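Local coordinates for nucleoporin nup120 (Schizosaccharomyces pombe, PDB 4GQ2), which serves as a structural component of the nuclear pore complex, whose subunits can also dock transiently associated nuclear transport factors, at residues D174-I179 against I238-F243; A440-F444 against R505-V510; L616-Y620 against L700-Q706; F773-L777 against L816-L820. All blocks are in the same frame, centred on the assembly; numbering follows the deposited sequence.

Contact 1 of 4, residues D174-I179 against I238-F243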
loop_
_atom_site.group_PDB
_atom_site.type_symbol
_atom_site.label_atom_id
_atom_site.label_comp_id
_atom_site.label_asym_id
_atom_site.label_seq_id
_atom_site.Cartn_x
_atom_site.Cartn_y
_atom_site.Cartn_z
ATOM N N ASP A 174 37.377 10.643 23.738
ATOM C CA ASP A 174 37.407 9.712 22.623
ATOM C C ASP A 174 36.370 8.589 22.752
ATOM O O ASP A 174 35.567 8.372 21.848
ATOM C CB ASP A 174 38.816 9.132 22.476
ATOM C CG ASP A 174 39.033 8.462 21.135
ATOM O OD1 ASP A 174 38.773 9.100 20.087
ATOM O OD2 ASP A 174 39.480 7.299 21.134
ATOM N N LEU A 175 36.394 7.876 23.871
ATOM C CA LEU A 175 35.438 6.800 24.101
ATOM C C LEU A 175 34.751 6.976 25.447
ATOM O O LEU A 175 35.331 7.545 26.375
ATOM C CB LEU A 175 36.120 5.430 24.015
ATOM C CG LEU A 175 36.747 5.006 22.678
ATOM C CD1 LEU A 175 37.682 3.820 22.874
ATOM C CD2 LEU A 175 35.686 4.680 21.635
ATOM N N MET A 176 33.509 6.502 25.534
ATOM C CA MET A 176 32.724 6.576 26.765
ATOM C C MET A 176 32.242 5.201 27.196
ATOM O O MET A 176 32.072 4.299 26.372
ATOM C CB MET A 176 31.491 7.462 26.589
ATOM C CG MET A 176 31.727 8.818 25.943
ATOM S SD MET A 176 30.167 9.554 25.403
ATOM C CE MET A 176 29.408 10.027 26.956
ATOM N N ALA A 177 32.014 5.056 28.497
ATOM C CA ALA A 177 31.281 3.915 29.034
ATOM C C ALA A 177 30.558 4.343 30.303
ATOM O O ALA A 177 31.187 4.580 31.339
ATOM C CB ALA A 177 32.207 2.731 29.302
ATOM N N ALA A 178 29.239 4.473 30.198
ATOM C CA ALA A 178 28.378 4.744 31.340
ATOM C C ALA A 178 28.594 3.680 32.412
ATOM O O ALA A 178 28.602 2.483 32.121
ATOM C CB ALA A 178 26.920 4.761 30.901
ATOM N N ILE A 179 28.789 4.121 33.648
ATOM C CA ILE A 179 28.972 3.201 34.771
ATOM C C ILE A 179 27.646 3.048 35.510
ATOM O O ILE A 179 27.328 1.975 36.026
ATOM C CB ILE A 179 30.084 3.699 35.728
ATOM C CG1 ILE A 179 31.448 3.728 35.019
ATOM C CG2 ILE A 179 30.139 2.875 37.011
ATOM C CD1 ILE A 179 31.795 2.473 34.241
ATOM N N ILE A 238 43.492 4.151 25.546
ATOM C CA ILE A 238 42.397 3.194 25.429
ATOM C C ILE A 238 41.872 3.207 23.996
ATOM O O ILE A 238 41.510 4.262 23.466
ATOM C CB ILE A 238 41.249 3.495 26.425
ATOM C CG1 ILE A 238 41.787 3.721 27.851
ATOM C CG2 ILE A 238 40.185 2.398 26.386
ATOM C CD1 ILE A 238 42.389 2.500 28.517
ATOM N N ILE A 239 41.859 2.035 23.370
ATOM C CA ILE A 239 41.343 1.902 22.005
ATOM C C ILE A 239 40.026 1.126 21.959
ATOM O O ILE A 239 39.415 1.001 20.901
ATOM C CB ILE A 239 42.378 1.277 21.045
ATOM C CG1 ILE A 239 42.783 -0.124 21.516
ATOM C CG2 ILE A 239 43.586 2.197 20.906
ATOM C CD1 ILE A 239 43.317 -1.012 20.411
ATOM N N SER A 240 39.605 0.615 23.116
ATOM C CA SER A 240 38.343 -0.108 23.266
ATOM C C SER A 240 38.104 -0.402 24.747
ATOM O O SER A 240 38.986 -0.928 25.427
ATOM C CB SER A 240 38.378 -1.419 22.470
ATOM O OG SER A 240 37.081 -1.825 22.072
ATOM N N MET A 241 36.922 -0.054 25.250
ATOM C CA MET A 241 36.566 -0.361 26.641
ATOM C C MET A 241 35.088 -0.692 26.840
ATOM O O MET A 241 34.218 -0.107 26.188
ATOM C CB MET A 241 37.003 0.758 27.602
ATOM C CG MET A 241 36.461 2.146 27.292
ATOM S SD MET A 241 36.702 3.273 28.682
ATOM C CE MET A 241 36.098 4.812 28.000
ATOM N N ILE A 242 34.827 -1.637 27.743
ATOM C CA ILE A 242 33.465 -2.065 28.076
ATOM C C ILE A 242 33.255 -2.219 29.584
ATOM O O ILE A 242 34.146 -2.655 30.312
ATOM C CB ILE A 242 33.055 -3.378 27.361
ATOM C CG1 ILE A 242 34.137 -4.453 27.518
ATOM C CG2 ILE A 242 32.751 -3.121 25.889
ATOM C CD1 ILE A 242 33.653 -5.866 27.258
ATOM N N PHE A 243 32.061 -1.852 30.032
ATOM C CA PHE A 243 31.672 -1.946 31.427
ATOM C C PHE A 243 30.889 -3.234 31.666
ATOM O O PHE A 243 30.013 -3.583 30.879
ATOM C CB PHE A 243 30.830 -0.723 31.806
ATOM C CG PHE A 243 30.084 -0.865 33.106
ATOM C CD1 PHE A 243 30.767 -0.962 34.318
ATOM C CD2 PHE A 243 28.690 -0.883 33.121
ATOM C CE1 PHE A 243 30.074 -1.075 35.517
ATOM C CE2 PHE A 243 27.991 -1.002 34.316
ATOM C CZ PHE A 243 28.684 -1.096 35.516
#
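Leu175 begins the contact by laying its CD1 methyl on the backbone where Ile239 joins Ser240; CD1 is 3.7 Å from Ser240 N. Its CB meets the methyl of Met241, whose end reaches across to the first strand. In Met241, CG sits between the backbone N and the carbonyl carbon (chi1 57°) and the chain then runs extended, bringing CE within 3.3 Å of Leu175 O and close to the amides of Met176 and Ala177. A long, unbranched thioether chain suits this place, for it can cross a gap that no hydrogen bond spans. Met176 turns the other way, to Tyr130 and Ile132. Ala177 faces the partner strand with a single methyl, its CB 4.5 Å from Phe243 CB, a small side chain where the backbones draw closer. Beyond it, Ala178 O lies 3.5 Å from Phe243 CD2, and Ile179 crosses over the ring: its CA stands 4.2 Å above the ring centroid of Phe243 in a CH-pi contact, while Ile179 CD1 touches Phe243 CD1 at 3.6 Å. With only a methyl at Phe243, as in alanine, Ile179 CA and CD1 would probably lose the surface they rest on. The two short strand segments come from different sheets and point nearly the same way (7°), axes 6.9 Å apart; their backbones pair within their own sheets, with Ser187 and Cys185 or with Leu253. Such side-chain packing between the first strands of successive four-stranded antiparallel sheets is characteristic of neighbouring blades of a beta-propeller, the fold of this part of Nup120.

Contact 2 of 4, residues A440-F444 against R505-V510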
loop_
_atom_site.group_PDB
_atom_site.type_symbol
_atom_site.label_atom_id
_atom_site.label_comp_id
_atom_site.label_asym_id
_atom_site.label_seq_id
_atom_site.Cartn_x
_atom_site.Cartn_y
_atom_site.Cartn_z
ATOM N N ALA A 440 15.098 14.520 -3.298
ATOM C CA ALA A 440 15.034 14.311 -4.744
ATOM C C ALA A 440 14.004 15.237 -5.397
ATOM O O ALA A 440 14.248 15.794 -6.467
ATOM C CB ALA A 440 14.716 12.865 -5.057
ATOM N N LEU A 441 12.857 15.402 -4.740
ATOM C CA LEU A 441 11.804 16.289 -5.222
ATOM C C LEU A 441 12.266 17.747 -5.361
ATOM O O LEU A 441 11.868 18.430 -6.305
ATOM C CB LEU A 441 10.566 16.196 -4.322
ATOM C CG LEU A 441 9.288 16.861 -4.838
ATOM C CD1 LEU A 441 8.914 16.317 -6.211
ATOM C CD2 LEU A 441 8.152 16.661 -3.846
ATOM N N LEU A 442 13.087 18.208 -4.414
ATOM C CA LEU A 442 13.714 19.535 -4.463
ATOM C C LEU A 442 14.473 19.763 -5.770
ATOM O O LEU A 442 14.254 20.753 -6.469
ATOM C CB LEU A 442 14.688 19.694 -3.296
ATOM C CG LEU A 442 14.430 20.630 -2.112
ATOM C CD1 LEU A 442 13.179 20.276 -1.328
ATOM C CD2 LEU A 442 15.648 20.597 -1.201
ATOM N N SER A 443 15.356 18.822 -6.087
ATOM C CA SER A 443 16.179 18.855 -7.290
ATOM C C SER A 443 15.352 18.968 -8.573
ATOM O O SER A 443 15.798 19.568 -9.554
ATOM C CB SER A 443 17.077 17.610 -7.324
ATOM O OG SER A 443 17.717 17.454 -8.579
ATOM N N PHE A 444 14.149 18.398 -8.558
ATOM C CA PHE A 444 13.251 18.435 -9.717
ATOM C C PHE A 444 12.390 19.700 -9.709
ATOM O O PHE A 444 11.319 19.748 -10.322
ATOM C CB PHE A 444 12.402 17.150 -9.794
ATOM C CG PHE A 444 13.086 16.007 -10.508
ATOM C CD1 PHE A 444 14.368 15.585 -10.129
ATOM C CD2 PHE A 444 12.455 15.345 -11.559
ATOM C CE1 PHE A 444 15.002 14.540 -10.790
ATOM C CE2 PHE A 444 13.084 14.292 -12.219
ATOM C CZ PHE A 444 14.359 13.893 -11.836
ATOM N N ARG A 505 14.496 8.847 -14.140
ATOM C CA ARG A 505 15.544 9.703 -13.577
ATOM C C ARG A 505 15.269 9.983 -12.112
ATOM O O ARG A 505 16.171 9.913 -11.275
ATOM C CB ARG A 505 15.645 11.034 -14.325
ATOM C CG ARG A 505 16.392 10.955 -15.640
ATOM C CD ARG A 505 16.386 12.291 -16.377
ATOM N NE ARG A 505 16.540 12.056 -17.809
ATOM C CZ ARG A 505 15.576 12.209 -18.715
ATOM N NH1 ARG A 505 14.369 12.650 -18.360
ATOM N NH2 ARG A 505 15.833 11.939 -19.990
ATOM N N PHE A 506 14.015 10.306 -11.811
ATOM C CA PHE A 506 13.622 10.600 -10.449
ATOM C C PHE A 506 13.865 9.393 -9.537
ATOM O O PHE A 506 14.418 9.540 -8.442
ATOM C CB PHE A 506 12.164 11.049 -10.386
ATOM C CG PHE A 506 11.765 11.545 -9.042
ATOM C CD1 PHE A 506 12.120 12.824 -8.628
ATOM C CD2 PHE A 506 11.069 10.722 -8.161
ATOM C CE1 PHE A 506 11.767 13.283 -7.368
ATOM C CE2 PHE A 506 10.715 11.173 -6.897
ATOM C CZ PHE A 506 11.064 12.457 -6.499
ATOM N N ALA A 507 13.479 8.208 -10.010
ATOM C CA ALA A 507 13.677 6.967 -9.264
ATOM C C ALA A 507 15.153 6.694 -9.023
ATOM O O ALA A 507 15.535 6.258 -7.929
ATOM C CB ALA A 507 13.020 5.796 -9.983
ATOM N N LYS A 508 15.979 6.960 -10.033
ATOM C CA LYS A 508 17.436 6.806 -9.901
ATOM C C LYS A 508 18.025 7.760 -8.868
ATOM O O LYS A 508 18.877 7.366 -8.077
ATOM C CB LYS A 508 18.148 6.981 -11.247
ATOM C CG LYS A 508 18.193 5.720 -12.094
ATOM C CD LYS A 508 19.296 5.811 -13.141
ATOM C CE LYS A 508 19.423 4.535 -13.962
ATOM N NZ LYS A 508 18.393 4.437 -15.035
ATOM N N LEU A 509 17.560 9.005 -8.864
ATOM C CA LEU A 509 18.028 9.979 -7.881
ATOM C C LEU A 509 17.643 9.562 -6.463
ATOM O O LEU A 509 18.467 9.619 -5.548
ATOM C CB LEU A 509 17.495 11.377 -8.201
ATOM C CG LEU A 509 17.956 12.506 -7.273
ATOM C CD1 LEU A 509 19.470 12.476 -7.052
ATOM C CD2 LEU A 509 17.478 13.868 -7.787
ATOM N N VAL A 510 16.393 9.133 -6.301
ATOM C CA VAL A 510 15.897 8.669 -5.017
ATOM C C VAL A 510 16.744 7.507 -4.492
ATOM O O VAL A 510 17.263 7.575 -3.377
ATOM C CB VAL A 510 14.413 8.269 -5.103
ATOM C CG1 VAL A 510 13.979 7.530 -3.843
ATOM C CG2 VAL A 510 13.554 9.502 -5.310
#
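Arg505 meets Phe444, just beyond the end of helix 434-443, through its aliphatic root: CB touches the edge of the Phe444 ring at CZ, 4.0 Å away, while the guanidinium group leads off to a salt bridge with Glu502. Phe506 follows and carries the centre of the contact. Its CG lies anti to the backbone N (chi1 -172°), which swings the ring in between the helices and points CD1 at the middle of the Phe444 face. The result is a T-shaped pair, planes at 83° and ring centroids 5.1 Å apart, with Phe506 giving the edge and Phe444 the face. Phe506 CE1 reaches on to the backbone of helix 434-443, 3.5 Å from Leu441 N. The Phe506 side chain also meets Val471 and Ile475 of helix 464-478 and Ile427. Leu509 sets CD2 against both the Phe444 edge and Ser443, 3.7 Å from Ser443 OG, and its CG against Ala440 CB. Val510 completes the row, its CG2 3.6 Å from Ala440 CB; alanine suits that position because the CA atoms of Ala440 and Val510 approach to 5.7 Å. With no hydrogen bond between the two segments, the fit depends on shape: an aromatic edge finding a face, and an alanine where the backbones come near.

Contact 3 of 4, residues L616-Y620 against L700-Q706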
loop_
_atom_site.group_PDB
_atom_site.type_symbol
_atom_site.label_atom_id
_atom_site.label_comp_id
_atom_site.label_asym_id
_atom_site.label_seq_id
_atom_site.Cartn_x
_atom_site.Cartn_y
_atom_site.Cartn_z
ATOM N N LEU A 616 -9.208 -23.187 -17.803
ATOM C CA LEU A 616 -7.795 -23.525 -17.975
ATOM C C LEU A 616 -7.358 -23.432 -19.434
ATOM O O LEU A 616 -6.247 -22.985 -19.725
ATOM C CB LEU A 616 -7.492 -24.924 -17.432
ATOM C CG LEU A 616 -7.302 -25.087 -15.924
ATOM C CD1 LEU A 616 -7.345 -26.558 -15.539
ATOM C CD2 LEU A 616 -5.997 -24.463 -15.452
ATOM N N TRP A 617 -8.245 -23.843 -20.340
ATOM C CA TRP A 617 -7.956 -23.869 -21.771
ATOM C C TRP A 617 -7.942 -22.491 -22.342
ATOM O O TRP A 617 -7.052 -22.144 -23.136
ATOM C CB TRP A 617 -8.967 -24.740 -22.508
ATOM C CG TRP A 617 -8.607 -24.998 -23.949
ATOM C CD1 TRP A 617 -7.702 -25.939 -24.445
ATOM C CD2 TRP A 617 -9.135 -24.317 -25.138
ATOM N NE1 TRP A 617 -7.636 -25.883 -25.815
ATOM C CE2 TRP A 617 -8.468 -24.934 -26.296
ATOM C CE3 TRP A 617 -10.055 -23.296 -25.354
ATOM C CZ2 TRP A 617 -8.730 -24.529 -27.598
ATOM C CZ3 TRP A 617 -10.308 -22.896 -26.675
ATOM C CH2 TRP A 617 -9.663 -23.501 -27.768
ATOM N N VAL A 618 -8.926 -21.684 -21.953
ATOM C CA VAL A 618 -8.957 -20.292 -22.393
ATOM C C VAL A 618 -7.704 -19.596 -21.861
ATOM O O VAL A 618 -7.014 -18.904 -22.610
ATOM C CB VAL A 618 -10.258 -19.564 -21.973
ATOM C CG1 VAL A 618 -10.119 -18.057 -22.118
ATOM C CG2 VAL A 618 -11.436 -20.055 -22.806
ATOM N N PHE A 619 -7.395 -19.839 -20.585
ATOM C CA PHE A 619 -6.248 -19.227 -19.924
ATOM C C PHE A 619 -4.951 -19.548 -20.647
ATOM O O PHE A 619 -4.147 -18.657 -20.916
ATOM C CB PHE A 619 -6.154 -19.676 -18.460
ATOM C CG PHE A 619 -5.023 -19.031 -17.705
ATOM C CD1 PHE A 619 -3.725 -19.537 -17.790
ATOM C CD2 PHE A 619 -5.249 -17.909 -16.925
ATOM C CE1 PHE A 619 -2.678 -18.935 -17.108
ATOM C CE2 PHE A 619 -4.211 -17.302 -16.240
ATOM C CZ PHE A 619 -2.923 -17.819 -16.327
ATOM N N TYR A 620 -4.750 -20.831 -20.945
ATOM C CA TYR A 620 -3.578 -21.278 -21.685
ATOM C C TYR A 620 -3.520 -20.595 -23.051
ATOM O O TYR A 620 -2.465 -20.114 -23.465
ATOM C CB TYR A 620 -3.597 -22.803 -21.834
ATOM C CG TYR A 620 -2.518 -23.364 -22.730
ATOM C CD1 TYR A 620 -1.221 -23.560 -22.258
ATOM C CD2 TYR A 620 -2.794 -23.701 -24.056
ATOM C CE1 TYR A 620 -0.226 -24.071 -23.083
ATOM C CE2 TYR A 620 -1.810 -24.220 -24.886
ATOM C CZ TYR A 620 -0.529 -24.402 -24.395
ATOM O OH TYR A 620 0.450 -24.914 -25.218
ATOM N N LEU A 700 -0.055 -26.236 -14.594
ATOM C CA LEU A 700 -1.310 -26.986 -14.683
ATOM C C LEU A 700 -2.112 -26.633 -15.935
ATOM O O LEU A 700 -2.638 -27.515 -16.614
ATOM C CB LEU A 700 -2.147 -26.778 -13.414
ATOM C CG LEU A 700 -2.060 -27.832 -12.300
ATOM C CD1 LEU A 700 -0.834 -28.737 -12.395
ATOM C CD2 LEU A 700 -2.158 -27.188 -10.923
ATOM N N SER A 701 -2.175 -25.341 -16.245
ATOM C CA SER A 701 -2.834 -24.850 -17.449
ATOM C C SER A 701 -2.192 -25.352 -18.746
ATOM O O SER A 701 -2.889 -25.603 -19.730
ATOM C CB SER A 701 -2.857 -23.318 -17.439
ATOM O OG SER A 701 -3.188 -22.808 -18.715
ATOM N N LEU A 702 -0.867 -25.465 -18.755
ATOM C CA LEU A 702 -0.145 -25.989 -19.917
ATOM C C LEU A 702 -0.480 -27.470 -20.132
ATOM O O LEU A 702 -0.857 -27.875 -21.229
ATOM C CB LEU A 702 1.368 -25.806 -19.732
ATOM C CG LEU A 702 2.278 -26.038 -20.948
ATOM C CD1 LEU A 702 3.518 -25.173 -20.843
ATOM C CD2 LEU A 702 2.673 -27.501 -21.116
ATOM N N ILE A 703 -0.335 -28.247 -19.062
ATOM C CA ILE A 703 -0.533 -29.688 -19.047
ATOM C C ILE A 703 -1.915 -30.097 -19.557
ATOM O O ILE A 703 -2.021 -30.967 -20.420
ATOM C CB ILE A 703 -0.331 -30.229 -17.608
ATOM C CG1 ILE A 703 1.139 -30.137 -17.198
ATOM C CG2 ILE A 703 -0.848 -31.659 -17.466
ATOM C CD1 ILE A 703 1.360 -30.300 -15.707
ATOM N N THR A 704 -2.962 -29.460 -19.038
ATOM C CA THR A 704 -4.338 -29.855 -19.343
ATOM C C THR A 704 -4.797 -29.376 -20.720
ATOM O O THR A 704 -5.934 -29.618 -21.115
ATOM C CB THR A 704 -5.342 -29.395 -18.259
ATOM O OG1 THR A 704 -5.361 -27.957 -18.186
ATOM C CG2 THR A 704 -4.974 -29.987 -16.890
ATOM N N SER A 705 -3.912 -28.700 -21.444
ATOM C CA SER A 705 -4.204 -28.263 -22.808
ATOM C C SER A 705 -3.410 -29.076 -23.830
ATOM O O SER A 705 -3.519 -28.849 -25.036
ATOM C CB SER A 705 -3.883 -26.777 -22.965
ATOM O OG SER A 705 -4.510 -26.016 -21.947
ATOM N N GLN A 706 -2.606 -30.018 -23.342
ATOM C CA GLN A 706 -1.784 -30.857 -24.209
ATOM C C GLN A 706 -2.516 -32.080 -24.736
ATOM O O GLN A 706 -3.194 -32.783 -23.983
ATOM C CB GLN A 706 -0.536 -31.308 -23.460
ATOM C CG GLN A 706 0.756 -30.709 -23.978
ATOM C CD GLN A 706 0.643 -29.253 -24.370
ATOM O OE1 GLN A 706 0.409 -28.381 -23.536
ATOM N NE2 GLN A 706 0.827 -28.981 -25.650
#
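Tyr620 and Ser701 mark the tight heart of this contact. The Tyr620 ring is carried toward helix 672-703, swung away from its own backbone N (chi1 173°), and its CB packs 3.1 Å from Ser701 OG. That hydroxyl donates a 3.2 Å hydrogen bond to Leu616 O. The same carbonyl already accepts the helical bond from Tyr620 N, and the two donors approach from opposite faces of its plane. Serine suits the spot twice over: it is slim enough for the CA atoms of Leu616 and Ser701 to lie 5.2 Å apart, and it can satisfy its buried hydroxyl against a main chain. Ser705 CB lies over one face of the tyrosine, toward the rim, in a CH-pi contact 3.8 Å from the ring centroid of Tyr620, while its OG donates a 2.8 Å bond back to Ser701 O, almost in line with that C=O. On the same side but farther out, Leu702 CG meets Tyr620 CE1 at 3.8 Å. Replacing Tyr620 by an alanine would probably leave Ser705 CB and Leu702 without their aromatic partner and open a gap at the end of helix 672-703. The outer side is looser: exposed Trp617 brings only its CD1 near Ser705 OG, at 4.1 Å. Leu616 lies inward by comparison, its CD1 against Thr704 OG1 and its side chain also on Phe722. The whole is a close packing of helix 612-624 on the C-terminal end of helix 672-703 and its type I turn, small serines facing a tyrosine, within the Nup120 helical domain.

Contact 4 of 4, residues F773-L777 against L816-L820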
loop_
_atom_site.group_PDB
_atom_site.type_symbol
_atom_site.label_atom_id
_atom_site.label_comp_id
_atom_site.label_asym_id
_atom_site.label_seq_id
_atom_site.Cartn_x
_atom_site.Cartn_y
_atom_site.Cartn_z
ATOM N N PHE A 773 -2.468 -3.205 9.653
ATOM C CA PHE A 773 -3.718 -3.494 10.365
ATOM C C PHE A 773 -3.938 -5.016 10.441
ATOM O O PHE A 773 -4.196 -5.559 11.518
ATOM C CB PHE A 773 -4.861 -2.803 9.622
ATOM C CG PHE A 773 -6.199 -2.888 10.299
ATOM C CD1 PHE A 773 -7.014 -3.996 10.127
ATOM C CD2 PHE A 773 -6.682 -1.814 11.044
ATOM C CE1 PHE A 773 -8.269 -4.056 10.716
ATOM C CE2 PHE A 773 -7.936 -1.869 11.639
ATOM C CZ PHE A 773 -8.734 -2.990 11.471
ATOM N N PHE A 774 -3.825 -5.700 9.302
ATOM C CA PHE A 774 -3.864 -7.166 9.275
ATOM C C PHE A 774 -2.825 -7.763 10.226
ATOM O O PHE A 774 -3.111 -8.714 10.957
ATOM C CB PHE A 774 -3.602 -7.672 7.856
ATOM C CG PHE A 774 -3.514 -9.173 7.743
ATOM C CD1 PHE A 774 -4.665 -9.962 7.799
ATOM C CD2 PHE A 774 -2.289 -9.795 7.562
ATOM C CE1 PHE A 774 -4.591 -11.336 7.665
ATOM C CE2 PHE A 774 -2.205 -11.180 7.438
ATOM C CZ PHE A 774 -3.359 -11.953 7.492
ATOM N N SER A 775 -1.619 -7.199 10.205
ATOM C CA SER A 775 -0.527 -7.688 11.032
ATOM C C SER A 775 -0.907 -7.619 12.501
ATOM O O SER A 775 -0.665 -8.555 13.258
ATOM C CB SER A 775 0.746 -6.886 10.757
ATOM O OG SER A 775 1.213 -7.132 9.441
ATOM N N ALA A 776 -1.538 -6.517 12.888
ATOM C CA ALA A 776 -1.950 -6.314 14.271
ATOM C C ALA A 776 -3.003 -7.331 14.721
ATOM O O ALA A 776 -2.961 -7.793 15.859
ATOM C CB ALA A 776 -2.429 -4.891 14.482
ATOM N N LEU A 777 -3.921 -7.704 13.826
ATOM C CA LEU A 777 -4.966 -8.689 14.152
ATOM C C LEU A 777 -4.414 -10.094 14.393
ATOM O O LEU A 777 -5.060 -10.917 15.042
ATOM C CB LEU A 777 -6.031 -8.758 13.053
ATOM C CG LEU A 777 -6.918 -7.532 12.838
ATOM C CD1 LEU A 777 -7.678 -7.644 11.523
ATOM C CD2 LEU A 777 -7.869 -7.353 14.013
ATOM N N LEU A 816 -10.965 -9.719 7.448
ATOM C CA LEU A 816 -10.127 -8.530 7.425
ATOM C C LEU A 816 -10.943 -7.283 7.092
ATOM O O LEU A 816 -10.868 -6.284 7.820
ATOM C CB LEU A 816 -8.926 -8.694 6.477
ATOM C CG LEU A 816 -8.051 -7.451 6.281
ATOM C CD1 LEU A 816 -7.537 -6.928 7.618
ATOM C CD2 LEU A 816 -6.895 -7.742 5.328
ATOM N N VAL A 817 -11.734 -7.356 6.020
ATOM C CA VAL A 817 -12.573 -6.226 5.590
ATOM C C VAL A 817 -13.588 -5.823 6.666
ATOM O O VAL A 817 -13.819 -4.620 6.896
ATOM C CB VAL A 817 -13.290 -6.512 4.248
ATOM C CG1 VAL A 817 -14.239 -5.384 3.883
ATOM C CG2 VAL A 817 -12.274 -6.713 3.134
ATOM N N GLU A 818 -14.160 -6.821 7.340
ATOM C CA GLU A 818 -15.141 -6.574 8.399
ATOM C C GLU A 818 -14.518 -5.745 9.523
ATOM O O GLU A 818 -15.137 -4.803 10.014
ATOM C CB GLU A 818 -15.731 -7.890 8.929
ATOM C CG GLU A 818 -17.028 -7.743 9.718
ATOM C CD GLU A 818 -16.833 -7.728 11.226
ATOM O OE1 GLU A 818 -15.697 -7.948 11.699
ATOM O OE2 GLU A 818 -17.824 -7.506 11.951
ATOM N N LYS A 819 -13.282 -6.076 9.894
ATOM C CA LYS A 819 -12.561 -5.320 10.924
ATOM C C LYS A 819 -12.233 -3.903 10.476
ATOM O O LYS A 819 -12.349 -2.949 11.256
ATOM C CB LYS A 819 -11.287 -6.043 11.347
ATOM C CG LYS A 819 -11.513 -7.222 12.277
ATOM C CD LYS A 819 -12.047 -6.768 13.630
ATOM C CE LYS A 819 -12.112 -7.917 14.622
ATOM N NZ LYS A 819 -12.845 -9.091 14.073
ATOM N N LEU A 820 -11.826 -3.766 9.218
ATOM C CA LEU A 820 -11.540 -2.448 8.651
ATOM C C LEU A 820 -12.796 -1.587 8.728
ATOM O O LEU A 820 -12.732 -0.405 9.079
ATOM C CB LEU A 820 -11.040 -2.560 7.203
ATOM C CG LEU A 820 -9.590 -3.023 6.982
ATOM C CD1 LEU A 820 -9.321 -3.328 5.510
ATOM C CD2 LEU A 820 -8.608 -1.980 7.490
#
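A steep helix crossing, in which Phe773 and Leu777 meet Leu816, Lys819 and Leu820, joins helix 770-777 to helix 812-822, whose segment belongs to the HEAT-repeat part of Nup120. The two short segments run at 104° to each other, and their axes stay 10.8 Å apart, a spacing filled by large side chains. Phe773 supplies a large share. Leu820 CD2 sits over the middle of its ring, 3.7 Å from the Phe773 centroid and 11° off the normal, a CH-pi contact well suited to a methyl at the end of a branched leucine. Leu816 CD1 comes to the edge of the same ring, 3.9 Å from Phe773 CD1. Its fork is shared out, for the other methyl, CD2, rests 4.0 Å from Phe774 CD1. Lys819 packs with its aliphatic stem: CB lies in the plane of the Phe773 ring, 3.7 Å from CE1, and CG meets Leu777 CD1, before the chain bends away and NZ makes a long, 3.9 Å ion pair with Glu818 OE1. That lets a charged residue border an apolar seam. Helix 719-739 adds Leu735 against both Phe774 and Leu816. Apolar packing between helices of this kind is consistent with the alpha-helical solenoid expected of HEAT repeats.

The four contacts follow one another along the chain without overlap. Contact 1 joins two blades of the beta-propeller, and contact 2, about 42 Å away between centres, joins helices 434-443 and 492-515, also within the propeller part of the sequence. Contact 3 lies in the helical domain, on the opposite side of the chain's centre from contact 1 and about 67 Å from it between centres. Contact 4 is nearest the middle of the chain, its centre about 35 Å from that of contact 2 and about 36 Å from that of contact 3. Helix 719-739 touches both contacts 3 and 4, and helix 672-703 supplies a segment of contact 3 and packs beside contact 4. One chain thus combines a propeller with helical parts, suited to a structural nucleoporin.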